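Local coordinates for protein Rab3 interacting molecule variant 2 (Drosophila melanogaster, PDB 4TS6) that probably takes part in organising the presynaptic active zone and supporting synaptic vesicle release, as a RIM protein, of which this is the C2A domain, at residues L14-D19 with I115-H120; L52-S57 with N90-E95. All coordinates share one frame; numbering follows the deposited sequence.

Interactions 1 and 2 belong to one C2 beta sandwich, with centres about 12 Å apart. Interaction 1 joins the two sheets through the core. Interaction 2 pairs neighbouring strands inside one sheet and carries on into the loops at its end. The two contacts touch directly. Ile115 N lies 2.8 Å from Leu94 O, a probable hydrogen bond between adjacent strands 93-100 and 108-116. Leu16 CD2 packs 3.6 Å from Leu94 CD2, and Leu117 CD1 packs 3.5 Å from Leu52 CD1. Leucines of both contacts therefore share one apolar interior.

Interaction 1 of 2, residues L14-D19 with I115-H120; sequences LKLGYD and IDLAHH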
loop_
_atom_site.group_PDB
_atom_site.type_symbol
_atom_site.label_atom_id
_atom_site.label_comp_id
_atom_site.label_asym_id
_atom_site.label_seq_id
_atom_site.Cartn_x
_atom_site.Cartn_y
_atom_site.Cartn_z
ATOM N N LEU A 14 2.708 7.352 -0.975
ATOM C CA LEU A 14 1.264 7.117 -1.088
ATOM C C LEU A 14 0.543 8.445 -1.195
ATOM O O LEU A 14 0.979 9.414 -0.592
ATOM C CB LEU A 14 0.731 6.464 0.188
ATOM C CG LEU A 14 1.023 5.030 0.583
ATOM C CD1 LEU A 14 0.424 4.749 1.946
ATOM C CD2 LEU A 14 0.435 4.096 -0.441
ATOM N N LYS A 15 -0.570 8.480 -1.933
ATOM C CA LYS A 15 -1.486 9.624 -1.906
ATOM C C LYS A 15 -2.830 9.117 -1.414
ATOM O O LYS A 15 -3.319 8.098 -1.889
ATOM C CB LYS A 15 -1.661 10.242 -3.295
ATOM C CG LYS A 15 -0.377 10.744 -3.919
ATOM C CD LYS A 15 -0.549 11.031 -5.405
ATOM C CE LYS A 15 -1.466 12.212 -5.659
ATOM N NZ LYS A 15 -1.809 12.378 -7.103
ATOM N N LEU A 16 -3.418 9.814 -0.449
ATOM C CA LEU A 16 -4.732 9.441 0.060
ATOM C C LEU A 16 -5.670 10.619 -0.090
ATOM O O LEU A 16 -5.366 11.708 0.392
ATOM C CB LEU A 16 -4.654 9.051 1.540
ATOM C CG LEU A 16 -3.800 7.843 1.916
ATOM C CD1 LEU A 16 -4.041 7.499 3.367
ATOM C CD2 LEU A 16 -4.122 6.657 1.024
ATOM N N GLY A 17 -6.793 10.410 -0.778
ATOM C CA GLY A 17 -7.802 11.449 -0.928
ATOM C C GLY A 17 -9.152 10.930 -0.486
ATOM O O GLY A 17 -9.399 9.722 -0.510
ATOM N N TYR A 18 -10.030 11.823 -0.054
ATOM C CA TYR A 18 -11.406 11.420 0.186
ATOM C C TYR A 18 -12.340 12.358 -0.549
ATOM O O TYR A 18 -12.260 13.566 -0.373
ATOM C CB TYR A 18 -11.761 11.398 1.683
ATOM C CG TYR A 18 -13.234 11.117 1.862
ATOM C CD1 TYR A 18 -13.736 9.829 1.720
ATOM C CD2 TYR A 18 -14.128 12.140 2.124
ATOM C CE1 TYR A 18 -15.089 9.572 1.848
ATOM C CE2 TYR A 18 -15.476 11.893 2.251
ATOM C CZ TYR A 18 -15.951 10.608 2.108
ATOM O OH TYR A 18 -17.303 10.361 2.235
ATOM N N ASP A 19 -13.228 11.806 -1.370
ATOM C CA ASP A 19 -14.177 12.630 -2.113
ATOM C C ASP A 19 -15.605 12.487 -1.576
ATOM O O ASP A 19 -16.258 11.460 -1.789
ATOM C CB ASP A 19 -14.124 12.266 -3.601
ATOM C CG ASP A 19 -15.084 13.084 -4.443
ATOM O OD1 ASP A 19 -15.656 14.076 -3.937
ATOM O OD2 ASP A 19 -15.263 12.732 -5.627
ATOM N N ILE A 115 -2.108 3.031 8.127
ATOM C CA ILE A 115 -2.561 4.401 8.352
ATOM C C ILE A 115 -3.829 4.449 9.193
ATOM O O ILE A 115 -4.803 3.777 8.877
ATOM C CB ILE A 115 -2.722 5.151 7.022
ATOM C CG1 ILE A 115 -1.322 5.364 6.404
ATOM C CG2 ILE A 115 -3.399 6.494 7.244
ATOM C CD1 ILE A 115 -1.327 5.863 4.976
ATOM N N ASP A 116 -3.785 5.216 10.284
ATOM C CA ASP A 116 -4.955 5.448 11.134
ATOM C C ASP A 116 -5.771 6.580 10.497
ATOM O O ASP A 116 -5.465 7.755 10.682
ATOM C CB ASP A 116 -4.513 5.826 12.556
ATOM C CG ASP A 116 -5.627 5.660 13.600
ATOM O OD1 ASP A 116 -6.827 5.695 13.238
ATOM O OD2 ASP A 116 -5.293 5.500 14.797
ATOM N N LEU A 117 -6.802 6.223 9.742
ATOM C CA LEU A 117 -7.478 7.197 8.885
ATOM C C LEU A 117 -8.176 8.289 9.673
ATOM O O LEU A 117 -8.411 9.371 9.154
ATOM C CB LEU A 117 -8.466 6.502 7.958
ATOM C CG LEU A 117 -7.798 5.541 6.981
ATOM C CD1 LEU A 117 -8.817 4.631 6.339
ATOM C CD2 LEU A 117 -7.076 6.356 5.932
ATOM N N ALA A 118 -8.503 8.005 10.927
ATOM C CA ALA A 118 -9.209 8.975 11.750
ATOM C C ALA A 118 -8.370 10.247 11.912
ATOM O O ALA A 118 -8.913 11.346 12.041
ATOM C CB ALA A 118 -9.542 8.371 13.105
ATOM N N HIS A 119 -7.047 10.088 11.869
ATOM C CA HIS A 119 -6.127 11.200 12.097
ATOM C C HIS A 119 -5.422 11.695 10.827
ATOM O O HIS A 119 -4.476 12.485 10.907
ATOM C CB HIS A 119 -5.107 10.818 13.174
ATOM C CG HIS A 119 -5.736 10.383 14.462
ATOM N ND1 HIS A 119 -6.579 11.197 15.191
ATOM C CD2 HIS A 119 -5.660 9.216 15.144
ATOM C CE1 HIS A 119 -6.989 10.552 16.269
ATOM N NE2 HIS A 119 -6.445 9.347 16.265
ATOM N N HIS A 120 -5.890 11.245 9.661
ATOM C CA HIS A 120 -5.321 11.702 8.387
ATOM C C HIS A 120 -6.162 12.799 7.710
ATOM O O HIS A 120 -7.385 12.804 7.820
ATOM C CB HIS A 120 -5.113 10.522 7.432
ATOM C CG HIS A 120 -4.022 10.746 6.432
ATOM N ND1 HIS A 120 -4.162 11.589 5.351
ATOM C CD2 HIS A 120 -2.766 10.238 6.355
ATOM C CE1 HIS A 120 -3.044 11.589 4.645
ATOM N NE2 HIS A 120 -2.182 10.778 5.234
#
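Leu14 and Leu16 of strand 11-19 meet Ile115, Leu117 and His120 across the interior of a C2 beta sandwich. The two segments belong to facing sheets, and 115-120 runs from the end of strand 108-116 into a short 3-10 turn. No hydrogen bond links them. Side chains do all the joining.

The apolar part centres on Ile115. Its CD1 methyl meets the leucines tip to tip, at 3.7 Å from Leu14 CD1 and 3.6 Å from Leu16 CD1. Ile115 CG1 stands anti to the carbonyl carbon (chi1 -68°), which sends CD1 inward to both leucines. Leu16 CD1 also lies 4.1 Å from Leu117 CD2. Around this cluster, Leu29 and Val27 of strand 24-33 touch Leu14 and Leu16.

Backbone bonds shape the turn itself: His119 N bonds to Asp116 O, and His120 N to Leu117 O. The chain thus folds back and brings the His120 ring beside Leu16. The ring nitrogens are both engaged elsewhere, ND1 with Leu122 N and NE2 with Tyr129 OH. These two bonds should limit rotation of the ring and hold one face toward Leu16.

The aromatic part is a CH-pi contact. Leu16 CD1 sits over the centre of the His120 ring, 4.2 Å from its centroid and 10° off the ring normal.

Interaction 2 of 2, residues L52-S57 with N90-E95; sequences LLPDRS and NGRLLE
Leu53 and Leu93 form the hydrogen-bonded pair of an antiparallel bridge between strands 46-53 and 93-100, at one end of a C2 domain sheet. Leu53 N donates to Leu93 O at 2.8 Å, nearly in line with the carbonyl. The return bond, Leu93 N to Leu53 O, is longer at 3.2 Å, and its donor stands above the carbonyl plane. Leu52 and Leu94 are the next, non-hydrogen-bonded pair.

The tightly packed part is this bridge, with Leu53 crossing Glu95 at a slant. Leu53 CD1 lies 3.9 Å from Glu95 CB. Leu52 CD1 and Leu94 CD1 make a buried but more distant contact at 4.3 Å, and Leu25 and Val27 of the facing sheet touch these two leucines.

The loose part is the rim at Pro54 and Arg92. Beyond the cis peptide before Pro54, the chain leaves the strand. Asp55 OD1 takes bonds from Ser57 N and Ser57 OG, the first making an Asx turn. The aliphatic part of Arg92 passes beside Leu53 O, CB at 3.2 Å. A water donates to Leu52 O and is weakly bound to Arg92 NH1.

The salt bridge is firm, though its loop is exposed. Arg56 grips Glu95 end-on, NH2 to OE1 at 2.6 Å and NH1 to OE2 at 2.9 Å. The guanidinium and carboxylate planes are turned 47° apart. Glu95 CG is anti to the backbone N (chi1 -174°), and the extended chain carries the carboxylate out to Arg56. Leu53 CD2 lies over one guanidinium face, 3.6 Å from its plane, and Phe51 adds a cation-pi contact. With an alanine in place of Glu95, Arg56 would probably lose its anionic mate, leaving the guanidinium to Phe51 and Leu53 alone among these contacts.

The chemistry implies that paired backbone bonds fix the strand register, while the two-point salt bridge ties the loop after Pro54 to the neighbouring strand.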
loop_
_atom_site.group_PDB
_atom_site.type_symbol
_atom_site.label_atom_id
_atom_site.label_comp_id
_atom_site.label_asym_id
_atom_site.label_seq_id
_atom_site.Cartn_x
_atom_site.Cartn_y
_atom_site.Cartn_z
ATOM N N LEU A 52 -8.712 -2.345 3.586
ATOM C CA LEU A 52 -9.308 -1.330 4.464
ATOM C C LEU A 52 -9.891 -2.059 5.656
ATOM O O LEU A 52 -11.013 -2.571 5.585
ATOM C CB LEU A 52 -10.399 -0.542 3.734
ATOM C CG LEU A 52 -11.088 0.559 4.539
ATOM C CD1 LEU A 52 -10.062 1.627 4.932
ATOM C CD2 LEU A 52 -12.209 1.169 3.732
ATOM N N LEU A 53 -9.125 -2.121 6.744
ATOM C CA LEU A 53 -9.490 -2.936 7.906
ATOM C C LEU A 53 -10.586 -2.243 8.714
ATOM O O LEU A 53 -10.678 -1.013 8.683
ATOM C CB LEU A 53 -8.260 -3.198 8.783
ATOM C CG LEU A 53 -7.090 -3.919 8.123
ATOM C CD1 LEU A 53 -5.994 -4.119 9.153
ATOM C CD2 LEU A 53 -7.558 -5.244 7.595
ATOM N N PRO A 54 -11.402 -3.011 9.480
ATOM C CA PRO A 54 -11.332 -4.438 9.835
ATOM C C PRO A 54 -11.667 -5.464 8.738
ATOM O O PRO A 54 -11.314 -6.636 8.908
ATOM C CB PRO A 54 -12.331 -4.560 10.998
ATOM C CG PRO A 54 -13.303 -3.433 10.776
ATOM C CD PRO A 54 -12.448 -2.310 10.254
ATOM N N ASP A 55 -12.312 -5.057 7.652
ATOM C CA ASP A 55 -12.718 -6.033 6.622
ATOM C C ASP A 55 -11.526 -6.731 5.965
ATOM O O ASP A 55 -10.654 -6.070 5.392
ATOM C CB ASP A 55 -13.568 -5.348 5.556
ATOM C CG ASP A 55 -14.163 -6.326 4.548
ATOM O OD1 ASP A 55 -13.860 -7.549 4.596
ATOM O OD2 ASP A 55 -14.934 -5.849 3.692
ATOM N N ARG A 56 -11.482 -8.066 6.043
ATOM C CA ARG A 56 -10.379 -8.825 5.427
ATOM C C ARG A 56 -10.817 -9.731 4.262
ATOM O O ARG A 56 -10.060 -10.608 3.819
ATOM C CB ARG A 56 -9.621 -9.653 6.479
ATOM C CG ARG A 56 -8.662 -8.855 7.365
ATOM C CD ARG A 56 -7.229 -9.378 7.284
ATOM N NE ARG A 56 -6.336 -8.649 8.186
ATOM C CZ ARG A 56 -5.186 -8.084 7.823
ATOM N NH1 ARG A 56 -4.760 -8.171 6.568
ATOM N NH2 ARG A 56 -4.454 -7.439 8.723
ATOM N N SER A 57 -12.033 -9.521 3.769
ATOM C CA SER A 57 -12.573 -10.359 2.701
ATOM C C SER A 57 -12.018 -9.896 1.358
ATOM O O SER A 57 -11.327 -8.886 1.288
ATOM C CB SER A 57 -14.095 -10.286 2.693
ATOM O OG SER A 57 -14.530 -8.958 2.454
ATOM N N ASN A 90 -13.339 6.644 10.610
ATOM C CA ASN A 90 -12.820 6.705 11.969
ATOM C C ASN A 90 -12.871 5.322 12.567
ATOM O O ASN A 90 -13.928 4.695 12.601
ATOM C CB ASN A 90 -13.615 7.695 12.812
ATOM C CG ASN A 90 -13.631 9.076 12.203
ATOM O OD1 ASN A 90 -12.720 9.437 11.457
ATOM N ND2 ASN A 90 -14.670 9.849 12.495
ATOM N N GLY A 91 -11.719 4.835 13.015
ATOM C CA GLY A 91 -11.648 3.514 13.605
ATOM C C GLY A 91 -11.187 2.477 12.593
ATOM O O GLY A 91 -10.822 1.352 12.961
ATOM N N ARG A 92 -11.181 2.850 11.318
ATOM C CA ARG A 92 -10.623 1.962 10.299
ATOM C C ARG A 92 -9.150 2.227 10.029
ATOM O O ARG A 92 -8.633 3.308 10.333
ATOM C CB ARG A 92 -11.415 2.044 8.999
ATOM C CG ARG A 92 -12.881 1.788 9.205
ATOM C CD ARG A 92 -13.509 1.275 7.940
ATOM N NE ARG A 92 -14.942 1.540 7.967
ATOM C CZ ARG A 92 -15.811 1.056 7.088
ATOM N NH1 ARG A 92 -15.391 0.261 6.106
ATOM N NH2 ARG A 92 -17.099 1.368 7.201
ATOM N N LEU A 93 -8.474 1.227 9.465
ATOM C CA LEU A 93 -7.043 1.334 9.187
ATOM C C LEU A 93 -6.808 0.993 7.731
ATOM O O LEU A 93 -7.384 0.040 7.225
ATOM C CB LEU A 93 -6.248 0.354 10.048
ATOM C CG LEU A 93 -6.307 0.531 11.560
ATOM C CD1 LEU A 93 -5.465 -0.534 12.241
ATOM C CD2 LEU A 93 -5.821 1.900 11.944
ATOM N N LEU A 94 -5.974 1.770 7.049
ATOM C CA LEU A 94 -5.529 1.355 5.718
ATOM C C LEU A 94 -4.216 0.602 5.905
ATOM O O LEU A 94 -3.245 1.160 6.409
ATOM C CB LEU A 94 -5.311 2.561 4.804
ATOM C CG LEU A 94 -5.104 2.220 3.324
ATOM C CD1 LEU A 94 -6.419 1.782 2.731
ATOM C CD2 LEU A 94 -4.535 3.409 2.561
ATOM N N GLU A 95 -4.191 -0.669 5.520
ATOM C CA GLU A 95 -3.020 -1.517 5.746
ATOM C C GLU A 95 -2.427 -1.820 4.384
ATOM O O GLU A 95 -3.052 -2.505 3.570
ATOM C CB GLU A 95 -3.435 -2.825 6.442
ATOM C CG GLU A 95 -2.261 -3.734 6.863
ATOM C CD GLU A 95 -2.700 -5.166 7.156
ATOM O OE1 GLU A 95 -2.641 -5.602 8.341
ATOM O OE2 GLU A 95 -3.094 -5.860 6.190
HETATM O O HOH W 1 -13.641 -1.656 5.963
#